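Local atomic coordinates of Lin2891 protein (Listeria innocua, PDB entry 3DB0), a protein that probably binds FMN as a putative pyridoxamine 5'-phosphate oxidase, although its substrate and reaction are not established. Residues Cys65-Tyr70 / Ser75-Ile80; Asp8-Ile13 / Asp40-Tyr45; Val19-Ser24 / Pro30-Met35. All coordinates share one frame; numbering follows the deposited sequence.

In the fold
From the N terminus, helix 6-16 comes first, and contact 2 closes the long loop from it to the turn ahead of strand 43-49. Nested inside that loop is contact 3, the hairpin of strands 19-26 and 29-40. Contact 1 follows in series, a second hairpin made of strands 63-68 and 77-86. The hairpins meet side by side where strand 63-68 pairs with strand 19-26, so that the six-stranded antiparallel sheet closes into a barrel. Contact 2 sets the helix against another part of this sheet, and Ile10 and Ile13 of the helix also pack on Leu78 of contact 1. Contacts 1 and 3 both touch the second subunit.

Contact 1 of 3, residues Cys65-Tyr70 / Ser75-Ile80; sequences CVLIGY and SAFLEI
Val66 and Ile80 form a hydrogen-bonded antiparallel pair, as do Ile68 and Leu78 two residues further along, with Leu67 and Glu79 as the non-hydrogen-bonded pair between them. The first pair is bonded in both directions, Val66 N to Ile80 O at 2.7 Å and Ile80 N to Val66 O at 2.8 Å; Ile68 and Leu78 repeat the pattern. Past the last bond a water donates to Gly69 O at 2.8 Å. Gly69 has a positive phi of 113°, a conformation open mainly to glycine, and its C lies close against Phe77 CB where the strand pairing ends.

Apolar contacts divide between the two faces of the sheet. On one, Ile68 CG2 touches Leu78 CB at 4.0 Å and Ile80 CD1 at 4.1 Å, and helix 6-16 packs over Leu78. On the other, Leu67 and Glu79 run side by side, with Leu67 CD2 3.9 Å from Glu79 CB. The extended Glu79 chain passes Cys65, its CG 4.1 Å from Cys65 SG, before OE1 forms a salt bridge with Arg124.

The aromatic contact lies at the turn end. Phe77 CG stands between the backbone N and the carbonyl carbon (chi1 62°), which sets the ring beside that of Tyr70. The edge of Tyr70 is turned toward the face of Phe77, with ring centroids 5.5 Å apart and planes at 76°. Tyr34 of the second subunit stacks on Tyr70 and meets Phe77 edge-to-face, extending the aromatic cluster across the subunit boundary. This is a beta hairpin of the antiparallel barrel found in the FMN-binding clan, here with one face against a helix and the other against a partner subunit.

Contact 2 of 3, residues Asp8-Ile13 / Asp40-Tyr45; sequences DKILAI and DGLTLY
The type II' beta turn joining strands 29-40 and 43-49 meets helix 6-16 through Leu42, whose CD2 reaches Ile10 and Leu11. The turn runs from Asp40 to Thr43 and is closed by two backbone bonds, Asp40 N to Thr43 O at 2.9 Å and Thr43 N to Asp40 O at 3.1 Å, the pattern of a two-residue hairpin loop. Gly41 takes the second position with a phi of 68°, a positive value that favours glycine, and Leu42 follows at the third.

Across the contact no hydrogen bond forms, and one methyl does most of the work. Leu42 CD2 lies 3.6 Å from Ile10 CG2 and 3.7 Å from Leu11 CD2, so that it meets two consecutive residues of the helix. The leucine crosses both partners at about a right angle, meeting them with a branch end rather than lying alongside. Leu11 CG is turned anti to its carbonyl carbon (chi1 -73°), which carries CD2 over to the turn; there it also rests 3.8 Å from Gly41 O. That oxygen also accepts a hydrogen bond from His39 ND1, and the leucine methyl lies against it.

Ile123 and Glu7 also touch Leu42, while Ile10 packs on Leu78 of strand 77-86. The small apolar contact therefore joins a hairpin turn at the barrel rim to the N-terminal helix, which packs against the antiparallel beta barrel of this FMN-binding-clan fold.

Contact 3 of 3, residues Val19-Ser24 / Pro30-Met35; sequences VGVLTS and PHARYM
Met35, a selenomethionine, has its CG tucked over its own backbone (chi1 64°) and bends again at chi3 (69°), which curls its end over Leu22 and brings CE to 3.6 Å from Leu22 CB. Val21 has CG2 anti to the carbonyl carbon, and this branch meets the Tyr34 ring obliquely in a tight approach, 3.3 Å from Tyr34 CE1. Both contacts belong to the beta hairpin of strands 19-26 and 29-40, one on each face of the sheet.

Three hydrogen-bonded pairs, Gly20 with Met35, Leu22 with Arg33 and Ser24 with His31, hold the strands together through six backbone bonds. The two shortest are Leu22 N to Arg33 O and His31 N to Ser24 O, each 2.8 Å. Between these pairs Ala32 CB sits 4.0 Å from Val21 CG1, on the same face as Tyr34 and Thr23. Thr23 and Ala32 there pack against Thr23 of the second subunit, making this face part of a subunit boundary.

The opposite face has a polar end. Glu57 of helix 53-60 forms a salt bridge with Arg33 NH2 and a hydrogen bond with Ser24 OG. A water also links the strands: it donates to Leu22 O at 3.1 Å and to Ser24 OG at 2.8 Å, and accepts from Arg33 NH1 at 2.8 Å in the guanidinium plane.

Contact 1 of 3, residues Cys65-Tyr70 / Ser75-Ile80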
loop_
_atom_site.group_PDB
_atom_site.type_symbol
_atom_site.label_atom_id
_atom_site.label_comp_id
_atom_site.label_asym_id
_atom_site.label_seq_id
_atom_site.Cartn_x
_atom_site.Cartn_y
_atom_site.Cartn_z
ATOM N N CYS B 65 3.979 12.604 -16.525
ATOM C CA CYS B 65 3.895 13.339 -15.306
ATOM C C CYS B 65 3.430 12.366 -14.202
ATOM O O CYS B 65 2.396 11.711 -14.366
ATOM C CB CYS B 65 2.881 14.481 -15.457
ATOM S SG CYS B 65 2.730 15.473 -13.895
ATOM N N VAL B 66 4.165 12.280 -13.084
ATOM C CA VAL B 66 3.738 11.438 -11.928
ATOM C C VAL B 66 3.397 12.282 -10.690
ATOM O O VAL B 66 4.109 13.215 -10.355
ATOM C CB VAL B 66 4.825 10.414 -11.536
ATOM C CG1 VAL B 66 4.355 9.504 -10.360
ATOM C CG2 VAL B 66 5.182 9.569 -12.746
ATOM N N LEU B 67 2.269 11.964 -10.085
ATOM C CA LEU B 67 1.857 12.536 -8.829
ATOM C C LEU B 67 1.907 11.378 -7.847
ATOM O O LEU B 67 1.348 10.295 -8.090
ATOM C CB LEU B 67 0.440 13.106 -8.848
ATOM C CG LEU B 67 0.172 14.336 -9.733
ATOM C CD1 LEU B 67 -1.277 14.775 -9.546
ATOM C CD2 LEU B 67 1.072 15.392 -9.271
ATOM N N ILE B 68 2.606 11.630 -6.753
ATOM C CA ILE B 68 2.803 10.630 -5.728
ATOM C C ILE B 68 2.967 11.250 -4.382
ATOM O O ILE B 68 3.628 12.262 -4.211
ATOM C CB ILE B 68 3.995 9.628 -6.078
ATOM C CG1 ILE B 68 4.178 8.523 -4.990
ATOM C CG2 ILE B 68 5.330 10.357 -6.259
ATOM C CD1 ILE B 68 4.773 7.258 -5.551
ATOM N N GLY B 69 2.269 10.663 -3.403
ATOM C CA GLY B 69 2.426 11.059 -2.012
ATOM C C GLY B 69 1.243 11.741 -1.348
ATOM O O GLY B 69 1.270 11.978 -0.160
ATOM N N TYR B 70 0.171 11.951 -2.099
ATOM C CA TYR B 70 -1.011 12.619 -1.593
ATOM C C TYR B 70 -1.897 11.641 -0.773
ATOM O O TYR B 70 -2.625 10.825 -1.319
ATOM C CB TYR B 70 -1.751 13.311 -2.743
ATOM C CG TYR B 70 -2.958 14.086 -2.320
ATOM C CD1 TYR B 70 -2.905 15.454 -2.160
ATOM C CD2 TYR B 70 -4.147 13.421 -1.987
ATOM C CE1 TYR B 70 -3.992 16.167 -1.710
ATOM C CE2 TYR B 70 -5.254 14.124 -1.533
ATOM C CZ TYR B 70 -5.161 15.505 -1.405
ATOM O OH TYR B 70 -6.249 16.210 -0.984
ATOM N N SER B 75 -1.109 16.539 3.130
ATOM C CA SER B 75 0.104 15.829 2.714
ATOM C C SER B 75 0.977 16.665 1.782
ATOM O O SER B 75 0.453 17.285 0.876
ATOM C CB SER B 75 -0.273 14.600 1.873
ATOM O OG SER B 75 -0.982 13.608 2.568
ATOM N N ALA B 76 2.292 16.695 2.036
ATOM C CA ALA B 76 3.237 17.256 1.065
ATOM C C ALA B 76 3.375 16.089 0.076
ATOM O O ALA B 76 3.430 14.911 0.470
ATOM C CB ALA B 76 4.568 17.552 1.675
ATOM N N PHE B 77 3.400 16.401 -1.206
ATOM C CA PHE B 77 3.492 15.371 -2.223
ATOM C C PHE B 77 4.358 15.843 -3.356
ATOM O O PHE B 77 4.843 16.968 -3.349
ATOM C CB PHE B 77 2.116 14.907 -2.704
ATOM C CG PHE B 77 1.312 15.966 -3.345
ATOM C CD1 PHE B 77 0.577 16.850 -2.568
ATOM C CD2 PHE B 77 1.306 16.109 -4.734
ATOM C CE1 PHE B 77 -0.150 17.864 -3.166
ATOM C CE2 PHE B 77 0.592 17.120 -5.323
ATOM C CZ PHE B 77 -0.150 17.992 -4.538
ATOM N N LEU B 78 4.562 14.956 -4.317
ATOM C CA LEU B 78 5.432 15.227 -5.419
ATOM C C LEU B 78 4.735 15.280 -6.749
ATOM O O LEU B 78 3.841 14.478 -7.048
ATOM C CB LEU B 78 6.517 14.118 -5.523
ATOM C CG LEU B 78 7.454 13.904 -4.331
ATOM C CD1 LEU B 78 8.318 12.583 -4.560
ATOM C CD2 LEU B 78 8.264 15.168 -4.119
ATOM N N GLU B 79 5.185 16.257 -7.533
ATOM C CA GLU B 79 4.848 16.331 -8.942
ATOM C C GLU B 79 6.167 16.111 -9.697
ATOM O O GLU B 79 7.122 16.871 -9.562
ATOM C CB GLU B 79 4.195 17.664 -9.306
ATOM C CG GLU B 79 4.099 17.771 -10.771
ATOM C CD GLU B 79 3.575 19.105 -11.296
ATOM O OE1 GLU B 79 3.076 19.956 -10.542
ATOM O OE2 GLU B 79 3.674 19.285 -12.516
ATOM N N ILE B 80 6.231 15.029 -10.456
ATOM C CA ILE B 80 7.420 14.626 -11.191
ATOM C C ILE B 80 7.173 14.612 -12.722
ATOM O O ILE B 80 6.324 13.881 -13.213
ATOM C CB ILE B 80 7.811 13.194 -10.783
ATOM C CG1 ILE B 80 8.098 13.118 -9.287
ATOM C CG2 ILE B 80 9.008 12.689 -11.602
ATOM C CD1 ILE B 80 8.335 11.741 -8.731
HETATM O O HOH W 1 3.374 12.652 1.498
#

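Contact 2 of 3, residues Asp8-Ile13 / Asp40-Tyr45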
loop_
_atom_site.group_PDB
_atom_site.type_symbol
_atom_site.label_atom_id
_atom_site.label_comp_id
_atom_site.label_asym_id
_atom_site.label_seq_id
_atom_site.Cartn_x
_atom_site.Cartn_y
_atom_site.Cartn_z
ATOM N N ASP B 8 16.335 14.734 0.278
ATOM C CA ASP B 8 15.984 13.927 1.437
ATOM C C ASP B 8 14.499 13.931 1.619
ATOM O O ASP B 8 13.923 12.899 1.859
ATOM C CB ASP B 8 16.734 14.348 2.705
ATOM C CG ASP B 8 18.174 13.811 2.731
ATOM O OD1 ASP B 8 18.504 12.979 1.861
ATOM O OD2 ASP B 8 18.950 14.211 3.620
ATOM N N LYS B 9 13.855 15.068 1.389
ATOM C CA LYS B 9 12.389 15.126 1.532
ATOM C C LYS B 9 11.698 14.390 0.376
ATOM O O LYS B 9 10.688 13.729 0.547
ATOM C CB LYS B 9 11.888 16.588 1.677
ATOM N N ILE B 10 12.274 14.494 -0.809
ATOM C CA ILE B 10 11.722 13.812 -1.982
ATOM C C ILE B 10 11.794 12.326 -1.712
ATOM O O ILE B 10 10.811 11.609 -1.873
ATOM C CB ILE B 10 12.467 14.214 -3.272
ATOM C CG1 ILE B 10 12.190 15.657 -3.610
ATOM C CG2 ILE B 10 12.045 13.358 -4.510
ATOM C CD1 ILE B 10 13.150 16.270 -4.593
ATOM N N LEU B 11 12.952 11.851 -1.242
ATOM C CA LEU B 11 13.146 10.412 -1.013
ATOM C C LEU B 11 12.234 9.861 0.041
ATOM O O LEU B 11 11.731 8.727 -0.065
ATOM C CB LEU B 11 14.607 10.106 -0.664
ATOM C CG LEU B 11 15.537 10.221 -1.849
ATOM C CD1 LEU B 11 17.005 10.264 -1.432
ATOM C CD2 LEU B 11 15.247 9.019 -2.745
ATOM N N ALA B 12 11.993 10.673 1.066
ATOM C CA ALA B 12 11.135 10.266 2.181
ATOM C C ALA B 12 9.729 9.998 1.638
ATOM O O ALA B 12 9.095 8.984 1.958
ATOM C CB ALA B 12 11.120 11.361 3.305
ATOM N N ILE B 13 9.273 10.867 0.738
ATOM C CA ILE B 13 7.932 10.720 0.198
ATOM C C ILE B 13 7.887 9.434 -0.694
ATOM O O ILE B 13 6.931 8.641 -0.630
ATOM C CB ILE B 13 7.505 11.952 -0.589
ATOM C CG1 ILE B 13 7.341 13.198 0.306
ATOM C CG2 ILE B 13 6.191 11.659 -1.294
ATOM C CD1 ILE B 13 7.072 14.490 -0.459
ATOM N N ASP B 40 14.601 3.705 -7.250
ATOM C CA ASP B 40 15.989 3.508 -7.019
ATOM C C ASP B 40 16.514 4.917 -7.039
ATOM O O ASP B 40 16.750 5.530 -8.103
ATOM C CB ASP B 40 16.645 2.715 -8.140
ATOM C CG ASP B 40 18.173 2.640 -7.957
ATOM O OD1 ASP B 40 18.591 2.618 -6.801
ATOM O OD2 ASP B 40 18.934 2.638 -8.937
ATOM N N GLY B 41 16.690 5.478 -5.866
ATOM C CA GLY B 41 17.085 6.873 -5.841
ATOM C C GLY B 41 15.880 7.615 -6.375
ATOM O O GLY B 41 14.733 7.258 -6.067
ATOM N N LEU B 42 16.131 8.617 -7.204
ATOM C CA LEU B 42 15.040 9.410 -7.780
ATOM C C LEU B 42 14.518 8.814 -9.099
ATOM O O LEU B 42 13.588 9.365 -9.726
ATOM C CB LEU B 42 15.432 10.873 -7.956
ATOM C CG LEU B 42 15.903 11.649 -6.719
ATOM C CD1 LEU B 42 16.030 13.092 -7.127
ATOM C CD2 LEU B 42 14.982 11.494 -5.527
ATOM N N THR B 43 15.074 7.674 -9.496
ATOM C CA THR B 43 14.540 6.946 -10.681
ATOM C C THR B 43 13.322 6.074 -10.303
ATOM O O THR B 43 13.346 5.315 -9.342
ATOM C CB THR B 43 15.618 6.129 -11.408
ATOM O OG1 THR B 43 16.584 7.030 -11.969
ATOM C CG2 THR B 43 15.032 5.303 -12.564
ATOM N N LEU B 44 12.247 6.213 -11.067
ATOM C CA LEU B 44 11.042 5.440 -10.830
ATOM C C LEU B 44 10.887 4.310 -11.857
ATOM O O LEU B 44 11.397 4.374 -12.999
ATOM C CB LEU B 44 9.810 6.320 -10.877
ATOM C CG LEU B 44 9.620 7.460 -9.870
ATOM C CD1 LEU B 44 8.232 8.032 -10.045
ATOM C CD2 LEU B 44 9.782 7.079 -8.449
ATOM N N TYR B 45 10.251 3.243 -11.401
ATOM C CA TYR B 45 10.003 2.053 -12.224
ATOM C C TYR B 45 8.569 1.644 -11.961
ATOM O O TYR B 45 8.062 1.710 -10.841
ATOM C CB TYR B 45 10.947 0.886 -11.882
ATOM C CG TYR B 45 12.421 1.142 -12.144
ATOM C CD1 TYR B 45 12.954 1.041 -13.427
ATOM C CD2 TYR B 45 13.281 1.401 -11.113
ATOM C CE1 TYR B 45 14.310 1.261 -13.672
ATOM C CE2 TYR B 45 14.634 1.612 -11.338
ATOM C CZ TYR B 45 15.139 1.548 -12.618
ATOM O OH TYR B 45 16.452 1.800 -12.844
#

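Contact 3 of 3, residues Val19-Ser24 / Pro30-Met35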
loop_
_atom_site.group_PDB
_atom_site.type_symbol
_atom_site.label_atom_id
_atom_site.label_comp_id
_atom_site.label_asym_id
_atom_site.label_seq_id
_atom_site.Cartn_x
_atom_site.Cartn_y
_atom_site.Cartn_z
ATOM N N VAL B 19 2.124 3.841 -4.466
ATOM C CA VAL B 19 1.055 4.067 -5.444
ATOM C C VAL B 19 1.072 5.538 -5.853
ATOM O O VAL B 19 1.176 6.437 -5.019
ATOM C CB VAL B 19 -0.348 3.674 -4.919
ATOM C CG1 VAL B 19 -1.433 3.999 -5.941
ATOM C CG2 VAL B 19 -0.421 2.216 -4.536
ATOM N N GLY B 20 0.972 5.780 -7.143
ATOM C CA GLY B 20 0.925 7.127 -7.647
ATOM C C GLY B 20 0.065 7.151 -8.869
ATOM O O GLY B 20 -0.478 6.114 -9.291
ATOM N N VAL B 21 -0.049 8.338 -9.440
ATOM C CA VAL B 21 -0.812 8.555 -10.669
ATOM C C VAL B 21 0.176 8.798 -11.823
ATOM O O VAL B 21 1.014 9.686 -11.747
ATOM C CB VAL B 21 -1.788 9.802 -10.513
ATOM C CG1 VAL B 21 -2.558 10.083 -11.786
ATOM C CG2 VAL B 21 -2.774 9.620 -9.337
ATOM N N LEU B 22 0.123 7.976 -12.863
ATOM C CA LEU B 22 0.914 8.230 -14.039
ATOM C C LEU B 22 0.031 8.917 -15.065
ATOM O O LEU B 22 -1.051 8.424 -15.354
ATOM C CB LEU B 22 1.374 6.932 -14.716
ATOM C CG LEU B 22 2.200 7.251 -15.977
ATOM C CD1 LEU B 22 3.640 7.744 -15.627
ATOM C CD2 LEU B 22 2.237 6.056 -16.824
ATOM N N THR B 23 0.479 10.042 -15.613
ATOM C CA THR B 23 -0.249 10.680 -16.698
ATOM C C THR B 23 0.642 10.609 -17.909
ATOM O O THR B 23 1.787 11.034 -17.877
ATOM C CB THR B 23 -0.632 12.138 -16.368
ATOM O OG1 THR B 23 -1.422 12.154 -15.164
ATOM C CG2 THR B 23 -1.409 12.788 -17.552
ATOM N N SER B 24 0.121 9.952 -18.942
ATOM C CA SER B 24 0.773 9.771 -20.243
ATOM C C SER B 24 -0.144 10.407 -21.304
ATOM O O SER B 24 -1.261 10.888 -20.995
ATOM C CB SER B 24 1.095 8.319 -20.515
ATOM O OG SER B 24 -0.030 7.482 -20.242
ATOM N N PRO B 30 -4.873 13.111 -22.639
ATOM C CA PRO B 30 -4.161 12.652 -21.462
ATOM C C PRO B 30 -4.787 11.322 -20.981
ATOM O O PRO B 30 -5.982 11.062 -21.190
ATOM C CB PRO B 30 -4.406 13.792 -20.456
ATOM C CG PRO B 30 -5.685 14.355 -20.836
ATOM C CD PRO B 30 -5.723 14.283 -22.341
ATOM N N HIS B 31 -3.980 10.464 -20.427
ATOM C CA HIS B 31 -4.493 9.264 -19.787
ATOM C C HIS B 31 -3.912 9.248 -18.387
ATOM O O HIS B 31 -2.707 9.297 -18.224
ATOM C CB HIS B 31 -4.071 7.995 -20.523
ATOM C CG HIS B 31 -4.724 7.828 -21.860
ATOM N ND1 HIS B 31 -5.961 7.250 -22.005
ATOM C CD2 HIS B 31 -4.328 8.183 -23.101
ATOM C CE1 HIS B 31 -6.296 7.247 -23.283
ATOM N NE2 HIS B 31 -5.326 7.813 -23.969
ATOM N N ALA B 32 -4.762 9.222 -17.369
ATOM C CA ALA B 32 -4.246 9.150 -16.010
ATOM C C ALA B 32 -4.617 7.793 -15.445
ATOM O O ALA B 32 -5.746 7.344 -15.590
ATOM C CB ALA B 32 -4.821 10.270 -15.127
ATOM N N ARG B 33 -3.663 7.167 -14.773
ATOM C CA ARG B 33 -3.892 5.885 -14.152
ATOM C C ARG B 33 -3.138 5.744 -12.846
ATOM O O ARG B 33 -2.048 6.250 -12.698
ATOM C CB ARG B 33 -3.440 4.740 -15.064
ATOM C CG ARG B 33 -3.999 4.778 -16.467
ATOM C CD ARG B 33 -3.375 3.697 -17.308
ATOM N NE ARG B 33 -3.930 3.606 -18.672
ATOM C CZ ARG B 33 -3.432 4.218 -19.742
ATOM N NH1 ARG B 33 -2.408 5.018 -19.612
ATOM N NH2 ARG B 33 -3.991 4.061 -20.931
ATOM N N TYR B 34 -3.753 5.032 -11.916
ATOM C CA TYR B 34 -3.128 4.718 -10.648
ATOM C C TYR B 34 -2.285 3.483 -10.849
ATOM O O TYR B 34 -2.668 2.549 -11.554
ATOM C CB TYR B 34 -4.115 4.429 -9.540
ATOM C CG TYR B 34 -4.690 5.650 -8.909
ATOM C CD1 TYR B 34 -3.969 6.381 -8.006
ATOM C CD2 TYR B 34 -5.948 6.110 -9.263
ATOM C CE1 TYR B 34 -4.494 7.505 -7.434
ATOM C CE2 TYR B 34 -6.468 7.272 -8.699
ATOM C CZ TYR B 34 -5.756 7.938 -7.800
ATOM O OH TYR B 34 -6.240 9.101 -7.238
HETATM N N MSE B 35 -1.094 3.493 -10.290
HETATM C CA MSE B 35 -0.280 2.303 -10.353
HETATM C C MSE B 35 0.864 2.303 -9.330
HETATM O O MSE B 35 1.099 3.275 -8.606
HETATM C CB MSE B 35 0.263 2.070 -11.764
HETATM C CG MSE B 35 1.214 3.207 -12.205
HETATM SE SE MSE B 35 1.692 3.194 -14.063
HETATM C CE MSE B 35 -0.112 3.694 -14.718
HETATM O O HOH W 2 -0.986 6.545 -17.776
#